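Local coordinates for protein endoglucanase (Humicola insolens, PDB 1DYS) that hydrolyses internal beta-1,4-glucosidic linkages in cellulose as a family 6 endoglucanase and thereby contributes to the recycling of plant biomass, at residues E137-I141 and L179-N183; R214-V220 and T261-Q267. One frame throughout, in Å; residues are numbered along the deposited sequence.

In the fold
Contact 1 (137-141 with 179-183) closes along the chain before contact 2 (214-220 with 261-267) opens, and their centres lie about 9 Å apart, each about 8 Å from the centre of the chain. Both belong to one curved parallel sheet, in which strands 132-136, 175-180, 215-218 and 262-266 follow one another side by side. Contact 1 joins segments at the C-terminal ends of the first two strands; contact 2 pairs the last two. The join between the contacts is direct: Asp180 OD1 meets Ser217 OG at 2.8 Å, probably as a hydrogen bond. The loops leaving the first three strands carry residues assigned to the active site or substrate binding, consistent with a family 6 catalytic barrel.

Contact 1 of 2, residues E137-I141 and L179-N183; sequences EPDAI and LDVAN
The carboxylate of Asp180 is gripped at one oxygen from both faces of its plane. Asp139 N reaches OD2 from one face at 2.9 Å, with a nearly straight N-H...O angle of 173°, while Ala182 N comes to OD2 from the opposite face at 2.8 Å. Both donors stand well out of the carboxylate plane. The second bond closes an Asx turn; the first ties that turn to the type II beta turn running from Glu137 to Ala140. Because CG is anti to the backbone N (chi1 -172°), the acid group is carried across to Pro138, whose CA lies 3.5 Å from Asp180 CG. With OD1 bonded to Ser217, both oxygens are held, which probably fixes the group's rotation.

The carboxylate of Asp139 turns its OD1 to Ala182 CA, 3.5 Å away. A water donates to Asp139 OD1 at 2.7 Å and accepts from Asn183 ND2. Farther from the carboxylates, Ile141 CD1 presses on Leu179 CG at 3.5 Å, tighter than usual, the two side chains crossing at about a right angle. Asp139, assigned as a proton donor, lies close to Trp186 and to Asp92, likewise assigned, so this junction beyond the ends of parallel strands 132-136 and 175-180 forms part of the family 6 active site.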
loop_
_atom_site.group_PDB
_atom_site.type_symbol
_atom_site.label_atom_id
_atom_site.label_comp_id
_atom_site.label_asym_id
_atom_site.label_seq_id
_atom_site.Cartn_x
_atom_site.Cartn_y
_atom_site.Cartn_z
ATOM N N GLU A 137 -8.149 -13.613 -8.064
ATOM C CA GLU A 137 -8.704 -12.642 -7.156
ATOM C C GLU A 137 -9.172 -13.123 -5.799
ATOM O O GLU A 137 -10.356 -13.305 -5.441
ATOM C CB GLU A 137 -9.892 -11.940 -7.873
ATOM C CG GLU A 137 -9.483 -11.139 -9.109
ATOM C CD GLU A 137 -8.633 -9.891 -8.796
ATOM O OE1 GLU A 137 -8.555 -9.499 -7.619
ATOM O OE2 GLU A 137 -8.151 -9.297 -9.761
ATOM N N PRO A 138 -8.221 -13.360 -4.921
ATOM C CA PRO A 138 -8.428 -13.769 -3.543
ATOM C C PRO A 138 -9.514 -12.923 -2.879
ATOM O O PRO A 138 -9.632 -11.712 -2.959
ATOM C CB PRO A 138 -7.082 -13.573 -2.842
ATOM C CG PRO A 138 -6.132 -13.799 -4.010
ATOM C CD PRO A 138 -6.780 -13.165 -5.233
ATOM N N ASP A 139 -10.424 -13.610 -2.199
ATOM C CA ASP A 139 -11.555 -13.167 -1.436
ATOM C C ASP A 139 -12.636 -12.463 -2.248
ATOM O O ASP A 139 -13.553 -11.966 -1.608
ATOM C CB ASP A 139 -11.169 -12.281 -0.225
ATOM C CG ASP A 139 -10.391 -13.103 0.777
ATOM O OD1 ASP A 139 -10.634 -14.350 0.794
ATOM O OD2 ASP A 139 -9.588 -12.553 1.566
ATOM N N ALA A 140 -12.520 -12.327 -3.575
ATOM C CA ALA A 140 -13.550 -11.561 -4.303
ATOM C C ALA A 140 -14.904 -12.253 -4.138
ATOM O O ALA A 140 -15.866 -11.575 -3.866
ATOM C CB ALA A 140 -13.197 -11.416 -5.781
ATOM N N ILE A 141 -14.945 -13.553 -4.392
ATOM C CA ILE A 141 -16.260 -14.242 -4.224
ATOM C C ILE A 141 -16.794 -14.176 -2.827
ATOM O O ILE A 141 -18.009 -14.002 -2.601
ATOM C CB ILE A 141 -16.088 -15.659 -4.767
ATOM C CG1 ILE A 141 -15.948 -15.554 -6.290
ATOM C CG2 ILE A 141 -17.288 -16.550 -4.420
ATOM C CD1 ILE A 141 -15.643 -16.890 -6.925
ATOM N N LEU A 179 -10.141 -20.254 -9.307
ATOM C CA LEU A 179 -10.923 -19.115 -8.823
ATOM C C LEU A 179 -11.036 -19.162 -7.314
ATOM O O LEU A 179 -11.450 -20.163 -6.713
ATOM C CB LEU A 179 -12.281 -19.128 -9.554
ATOM C CG LEU A 179 -13.298 -18.068 -9.196
ATOM C CD1 LEU A 179 -12.749 -16.672 -9.499
ATOM C CD2 LEU A 179 -14.596 -18.308 -9.988
ATOM N N ASP A 180 -10.617 -18.055 -6.670
ATOM C CA ASP A 180 -10.526 -18.099 -5.205
ATOM C C ASP A 180 -11.873 -18.165 -4.543
ATOM O O ASP A 180 -12.787 -17.478 -4.990
ATOM C CB ASP A 180 -9.712 -16.864 -4.712
ATOM C CG ASP A 180 -9.520 -17.122 -3.223
ATOM O OD1 ASP A 180 -8.685 -17.942 -2.917
ATOM O OD2 ASP A 180 -10.239 -16.542 -2.407
ATOM N N VAL A 181 -12.044 -19.064 -3.560
ATOM C CA VAL A 181 -13.269 -19.136 -2.790
ATOM C C VAL A 181 -12.979 -19.002 -1.293
ATOM O O VAL A 181 -13.639 -19.570 -0.417
ATOM C CB VAL A 181 -14.116 -20.390 -3.107
ATOM C CG1 VAL A 181 -14.479 -20.425 -4.576
ATOM C CG2 VAL A 181 -13.281 -21.653 -2.863
ATOM N N ALA A 182 -12.155 -18.010 -0.919
ATOM C CA ALA A 182 -11.932 -17.607 0.473
ATOM C C ALA A 182 -11.449 -18.749 1.342
ATOM O O ALA A 182 -10.426 -19.348 1.051
ATOM C CB ALA A 182 -13.228 -16.975 0.992
ATOM N N ASN A 183 -12.139 -19.070 2.449
ATOM C CA ASN A 183 -11.678 -20.187 3.288
ATOM C C ASN A 183 -12.939 -20.789 3.895
ATOM O O ASN A 183 -14.012 -20.167 3.867
ATOM C CB ASN A 183 -10.656 -19.771 4.329
ATOM C CG ASN A 183 -11.270 -18.938 5.414
ATOM O OD1 ASN A 183 -11.635 -19.465 6.469
ATOM N ND2 ASN A 183 -11.403 -17.637 5.196
HETATM O O HOH W 1 -12.670 -14.785 -5.640
HETATM O O HOH W 2 -10.534 -15.610 3.202
#

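Contact 2 of 2, residues R214-V220 and T261-Q267; sequences RGFSSNV and TQFIIDQ
Phe216 and Phe263 meet at a slant, their ring planes 52° apart and their centroids separated by 5.5 Å. Over one face of the Phe263 ring sits Phe216 CB, offset toward the rim, a CH-pi contact 4.0 Å from the ring centroid, and the rings themselves touch where Phe216 CD2 meets Phe263 CE1 at 3.7 Å. Helix 243-255 packs on the same side, Ala247 and Ile250 against Phe263 and Met254 against Phe216. A serine in place of Phe263 would probably open a gap between sheet and helix and leave Phe216 CB without the ring it rests on.

The strands that carry the rings, 215-218 and 262-266, run parallel, as neighbours in the curled sheet of the family 6 beta/alpha barrel. Their backbones interlock through four bonds, Phe216 N to Gln262 O, Ile264 N to Phe216 O, Ser218 N to Ile264 O and Asp266 N to Ser218 O. At Gly215 a CB would collide with Gln262 O, and at the backbone angles found there it would also press on the carbonyl O of Arg214.

At the N-terminal end, Arg214 lays one guanidinium face over Gln262 CG, with CZ 3.6 Å from that carbon; a bend in its chain (chi2 67°) brings it there. Asp304 joins the two, its OD2 in a salt bridge with Arg214 NE and its OD1 accepting from Gln262 NE2, which also donates to Pro301 O. At the other end, Asn219 ND2 donates to Asp266 O at 2.9 Å and 175°, while Gln267 NE2 reaches that oxygen from the opposite face of the carbonyl plane. The Asp266 carboxylate is held by the backbone N atoms of Val309, Lys310 and Ser221.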
loop_
_atom_site.group_PDB
_atom_site.type_symbol
_atom_site.label_atom_id
_atom_site.label_comp_id
_atom_site.label_asym_id
_atom_site.label_seq_id
_atom_site.Cartn_x
_atom_site.Cartn_y
_atom_site.Cartn_z
ATOM N N ARG A 214 -10.037 -24.597 -13.941
ATOM C CA ARG A 214 -9.773 -25.956 -13.443
ATOM C C ARG A 214 -10.511 -26.204 -12.145
ATOM O O ARG A 214 -10.926 -27.305 -11.792
ATOM C CB ARG A 214 -8.262 -26.153 -13.254
ATOM C CG ARG A 214 -7.881 -27.346 -12.381
ATOM C CD ARG A 214 -8.250 -28.664 -13.061
ATOM N NE ARG A 214 -7.736 -29.777 -12.236
ATOM C CZ ARG A 214 -7.956 -31.047 -12.625
ATOM N NH1 ARG A 214 -8.648 -31.322 -13.728
ATOM N NH2 ARG A 214 -7.489 -32.029 -11.863
ATOM N N GLY A 215 -10.673 -25.138 -11.358
ATOM C CA GLY A 215 -11.280 -25.219 -10.074
ATOM C C GLY A 215 -10.972 -23.979 -9.225
ATOM O O GLY A 215 -11.197 -22.881 -9.717
ATOM N N PHE A 216 -10.702 -24.224 -7.951
ATOM C CA PHE A 216 -10.730 -23.157 -6.951
ATOM C C PHE A 216 -9.509 -23.094 -6.046
ATOM O O PHE A 216 -8.836 -24.118 -5.950
ATOM C CB PHE A 216 -11.974 -23.351 -6.011
ATOM C CG PHE A 216 -13.213 -23.625 -6.858
ATOM C CD1 PHE A 216 -13.808 -22.589 -7.542
ATOM C CD2 PHE A 216 -13.673 -24.934 -7.031
ATOM C CE1 PHE A 216 -14.892 -22.803 -8.379
ATOM C CE2 PHE A 216 -14.759 -25.138 -7.857
ATOM C CZ PHE A 216 -15.361 -24.101 -8.533
ATOM N N SER A 217 -9.328 -21.974 -5.334
ATOM C CA SER A 217 -8.257 -21.957 -4.333
ATOM C C SER A 217 -8.904 -21.603 -2.996
ATOM O O SER A 217 -9.961 -20.969 -2.987
ATOM C CB SER A 217 -7.145 -20.963 -4.686
ATOM O OG SER A 217 -7.646 -19.628 -4.887
ATOM N N SER A 218 -8.271 -22.010 -1.893
ATOM C CA SER A 218 -8.819 -21.665 -0.575
ATOM C C SER A 218 -7.695 -21.576 0.444
ATOM O O SER A 218 -6.583 -22.067 0.229
ATOM C CB SER A 218 -9.878 -22.677 -0.155
ATOM O OG SER A 218 -9.244 -23.900 0.200
ATOM N N ASN A 219 -8.025 -20.895 1.548
ATOM C CA ASN A 219 -7.116 -20.671 2.660
ATOM C C ASN A 219 -5.982 -19.717 2.293
ATOM O O ASN A 219 -4.992 -19.676 3.076
ATOM C CB ASN A 219 -6.521 -21.987 3.205
ATOM C CG ASN A 219 -6.227 -21.959 4.705
ATOM O OD1 ASN A 219 -7.094 -21.449 5.416
ATOM N ND2 ASN A 219 -5.075 -22.514 5.078
ATOM N N VAL A 220 -6.058 -19.023 1.156
ATOM C CA VAL A 220 -4.959 -18.126 0.780
ATOM C C VAL A 220 -4.894 -17.007 1.810
ATOM O O VAL A 220 -5.838 -16.324 2.166
ATOM C CB VAL A 220 -5.142 -17.550 -0.635
ATOM C CG1 VAL A 220 -4.015 -16.535 -0.873
ATOM C CG2 VAL A 220 -5.163 -18.699 -1.633
ATOM N N THR A 261 -14.631 -28.739 -10.005
ATOM C CA THR A 261 -14.556 -29.154 -8.609
ATOM C C THR A 261 -13.206 -29.078 -7.915
ATOM O O THR A 261 -13.193 -29.254 -6.686
ATOM C CB THR A 261 -14.895 -30.686 -8.607
ATOM O OG1 THR A 261 -14.038 -31.358 -9.535
ATOM C CG2 THR A 261 -16.338 -30.936 -9.009
ATOM N N GLN A 262 -12.099 -28.913 -8.591
ATOM C CA GLN A 262 -10.766 -29.127 -8.073
ATOM C C GLN A 262 -10.135 -27.985 -7.286
ATOM O O GLN A 262 -10.206 -26.866 -7.743
ATOM C CB GLN A 262 -9.798 -29.563 -9.178
ATOM C CG GLN A 262 -10.295 -30.825 -9.898
ATOM C CD GLN A 262 -10.479 -32.000 -8.940
ATOM O OE1 GLN A 262 -11.601 -32.393 -8.667
ATOM N NE2 GLN A 262 -9.400 -32.547 -8.400
ATOM N N PHE A 263 -9.514 -28.303 -6.146
ATOM C CA PHE A 263 -8.950 -27.244 -5.308
ATOM C C PHE A 263 -7.430 -27.248 -5.238
ATOM O O PHE A 263 -6.776 -28.267 -5.353
ATOM C CB PHE A 263 -9.381 -27.440 -3.833
ATOM C CG PHE A 263 -10.700 -26.815 -3.510
ATOM C CD1 PHE A 263 -11.865 -27.329 -4.064
ATOM C CD2 PHE A 263 -10.825 -25.651 -2.766
ATOM C CE1 PHE A 263 -13.083 -26.758 -3.834
ATOM C CE2 PHE A 263 -12.045 -25.090 -2.501
ATOM C CZ PHE A 263 -13.218 -25.619 -3.041
ATOM N N ILE A 264 -6.856 -26.087 -4.927
ATOM C CA ILE A 264 -5.467 -25.959 -4.504
ATOM C C ILE A 264 -5.593 -25.236 -3.150
ATOM O O ILE A 264 -6.470 -24.404 -3.061
ATOM C CB ILE A 264 -4.384 -25.317 -5.346
ATOM C CG1 ILE A 264 -4.834 -23.926 -5.828
ATOM C CG2 ILE A 264 -4.107 -26.239 -6.540
ATOM C CD1 ILE A 264 -3.914 -23.264 -6.825
ATOM N N ILE A 265 -4.906 -25.707 -2.105
ATOM C CA ILE A 265 -5.171 -25.169 -0.761
ATOM C C ILE A 265 -3.876 -24.663 -0.147
ATOM O O ILE A 265 -2.864 -25.336 -0.100
ATOM C CB ILE A 265 -5.702 -26.259 0.198
ATOM C CG1 ILE A 265 -7.094 -26.684 -0.279
ATOM C CG2 ILE A 265 -5.833 -25.734 1.633
ATOM C CD1 ILE A 265 -7.881 -27.596 0.605
ATOM N N ASP A 266 -3.886 -23.398 0.292
ATOM C CA ASP A 266 -2.679 -22.777 0.836
ATOM C C ASP A 266 -2.424 -23.390 2.221
ATOM O O ASP A 266 -3.379 -23.488 3.002
ATOM C CB ASP A 266 -2.959 -21.278 1.068
ATOM C CG ASP A 266 -1.709 -20.427 1.238
ATOM O OD1 ASP A 266 -0.551 -20.894 1.266
ATOM O OD2 ASP A 266 -1.881 -19.170 1.367
ATOM N N GLN A 267 -1.177 -23.775 2.475
ATOM C CA GLN A 267 -0.772 -24.168 3.821
ATOM C C GLN A 267 0.501 -23.404 4.152
ATOM O O GLN A 267 1.286 -23.813 4.989
ATOM C CB GLN A 267 -0.508 -25.680 4.007
ATOM C CG GLN A 267 -1.765 -26.540 3.936
ATOM C CD GLN A 267 -2.638 -26.373 5.176
ATOM O OE1 GLN A 267 -2.439 -27.062 6.181
ATOM N NE2 GLN A 267 -3.573 -25.464 5.092
HETATM O O HOH W 3 -12.645 -29.417 -12.233
#